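Local atomic coordinates of endoglucanase family 5 (PDB entry 6PZ7), a protein that probably hydrolyses internal beta-1,4-glucosidic bonds of cellulose and related plant polysaccharides, as a broad-specificity endoglucanase of glycoside hydrolase family 5. Residues E84-N87 with Y88-D92. Residues are numbered along the deposited sequence; the frame is centred on the assembly and turned at random.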
loop_
_atom_site.group_PDB
_atom_site.type_symbol
_atom_site.label_atom_id
_atom_site.label_comp_id
_atom_site.label_asym_id
_atom_site.label_seq_id
_atom_site.Cartn_x
_atom_site.Cartn_y
_atom_site.Cartn_z
ATOM N N GLU A 84 -3.199 17.056 7.030
ATOM C CA GLU A 84 -4.631 17.314 6.876
ATOM C C GLU A 84 -5.358 16.053 6.401
ATOM O O GLU A 84 -6.441 15.704 6.889
ATOM C CB GLU A 84 -4.890 18.455 5.878
ATOM C CG GLU A 84 -4.500 19.820 6.361
ATOM C CD GLU A 84 -4.737 20.934 5.388
ATOM O OE1 GLU A 84 -5.079 20.712 4.211
ATOM O OE2 GLU A 84 -4.611 22.116 5.807
ATOM N N VAL A 85 -4.787 15.352 5.412
ATOM C CA VAL A 85 -5.399 14.153 4.836
ATOM C C VAL A 85 -5.358 13.000 5.826
ATOM O O VAL A 85 -6.359 12.305 6.032
ATOM C CB VAL A 85 -4.758 13.825 3.476
ATOM C CG1 VAL A 85 -5.343 12.543 2.949
ATOM C CG2 VAL A 85 -4.975 14.963 2.504
ATOM N N VAL A 86 -4.229 12.799 6.502
ATOM C CA VAL A 86 -4.170 11.832 7.591
ATOM C C VAL A 86 -5.268 12.112 8.603
ATOM O O VAL A 86 -5.956 11.190 9.062
ATOM C CB VAL A 86 -2.780 11.840 8.239
ATOM C CG1 VAL A 86 -2.778 11.108 9.566
ATOM C CG2 VAL A 86 -1.769 11.265 7.294
ATOM N N ASN A 87 -5.460 13.379 8.975
ATOM C CA ASN A 87 -6.487 13.720 9.949
ATOM C C ASN A 87 -7.885 13.407 9.465
ATOM O O ASN A 87 -8.727 13.036 10.291
ATOM C CB ASN A 87 -6.364 15.168 10.433
ATOM C CG ASN A 87 -5.313 15.327 11.516
ATOM O OD1 ASN A 87 -4.816 14.333 12.073
ATOM N ND2 ASN A 87 -4.984 16.571 11.838
ATOM N N TYR A 88 -8.203 13.570 8.176
ATOM C CA TYR A 88 -9.536 13.177 7.710
ATOM C C TYR A 88 -9.808 11.732 8.122
ATOM O O TYR A 88 -10.910 11.379 8.554
ATOM C CB TYR A 88 -9.665 13.292 6.176
ATOM C CG TYR A 88 -9.488 14.641 5.526
ATOM C CD1 TYR A 88 -9.752 15.830 6.161
ATOM C CD2 TYR A 88 -9.057 14.700 4.204
ATOM C CE1 TYR A 88 -9.561 17.039 5.514
ATOM C CE2 TYR A 88 -8.858 15.888 3.558
ATOM C CZ TYR A 88 -9.121 17.071 4.217
ATOM O OH TYR A 88 -8.908 18.271 3.555
ATOM N N VAL A 89 -8.824 10.861 7.865
ATOM C CA VAL A 89 -8.964 9.430 8.113
ATOM C C VAL A 89 -9.035 9.141 9.618
ATOM O O VAL A 89 -9.924 8.419 10.114
ATOM C CB VAL A 89 -7.804 8.670 7.436
ATOM C CG1 VAL A 89 -7.881 7.186 7.763
ATOM C CG2 VAL A 89 -7.836 8.873 5.926
ATOM N N ILE A 90 -8.088 9.698 10.381
ATOM C CA ILE A 90 -8.010 9.442 11.817
ATOM C C ILE A 90 -9.247 9.969 12.511
ATOM O O ILE A 90 -9.771 9.317 13.432
ATOM C CB ILE A 90 -6.698 10.019 12.394
ATOM C CG1 ILE A 90 -5.455 9.274 11.823
ATOM C CG2 ILE A 90 -6.700 10.030 13.910
ATOM C CD1 ILE A 90 -5.329 7.837 12.230
ATOM N N GLN A 91 -9.720 11.162 12.131
ATOM C CA GLN A 91 -10.922 11.729 12.740
ATOM C C GLN A 91 -12.174 10.911 12.442
ATOM O O GLN A 91 -13.177 11.051 13.160
ATOM C CB GLN A 91 -11.134 13.163 12.234
ATOM C CG GLN A 91 -10.134 14.135 12.778
ATOM C CD GLN A 91 -10.136 15.478 12.101
ATOM O OE1 GLN A 91 -10.875 15.711 11.130
ATOM N NE2 GLN A 91 -9.305 16.388 12.579
ATOM N N ASP A 92 -12.154 10.074 11.422
ATOM C CA ASP A 92 -13.232 9.148 11.118
ATOM C C ASP A 92 -13.021 7.791 11.787
ATOM O O ASP A 92 -13.726 6.821 11.431
ATOM C CB ASP A 92 -13.461 9.015 9.614
ATOM C CG ASP A 92 -14.241 10.163 9.039
ATOM O OD1 ASP A 92 -14.668 11.089 9.765
ATOM O OD2 ASP A 92 -14.454 10.189 7.797
#
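The Tyr88 side chain points back along helix 76-91 and lays one ring face against Glu84 O, which lies offset toward the rim of the ring, 3.4 Å from Tyr88 CD1. The same oxygen accepts the Tyr88 N-H at 3.1 Å (N-H...O 147°), and thus takes the N-H and lies over the ring of one residue. With CG anti to its own carbonyl carbon (chi1 -61°), the tyrosine reaches back toward the start of the helix; its side chain crosses that of Val85 obliquely, Tyr88 CE2 to Val85 CG2 4.1 Å, while its hydroxyl is hydrogen-bonded to Arg81, which also forms a salt bridge with Glu84 OE1. Three further i to i+4 bonds follow. The Val89 N to Val85 O bond, at 3.4 Å, is weak; Ile90 N meets Val86 O at 2.9 Å with a nearly straight N-H (170°), and Gln91 N meets Asn87 O at 2.8 Å. This helix is the crossover of a beta-alpha-beta unit in the (beta/alpha)8 TIM barrel of the family, linking parallel strands 55-58 and 95-99. Toward the barrel, Val85, Val86 and Val89 touch Ile58 of strand 55-58, and Val89 and Ile90 touch Ala96 of strand 95-99. Val86 and Ile90 lie side by side, their CG1 atoms 4.0 Å apart. On the more exposed side the extended Gln91 chain passes beside Asn87 O, with Gln91 CG 3.1 Å from it, and brings NE2 near Asn87 CB; Asn87 OD1 is hydrogen-bonded to Tyr135 OH. At the helix end Asp92 N makes weak bonds to the carbonyls of Tyr88 and Val89, and Asp92 OD1 forms a salt bridge with Lys42 of the adjacent helix 42-51.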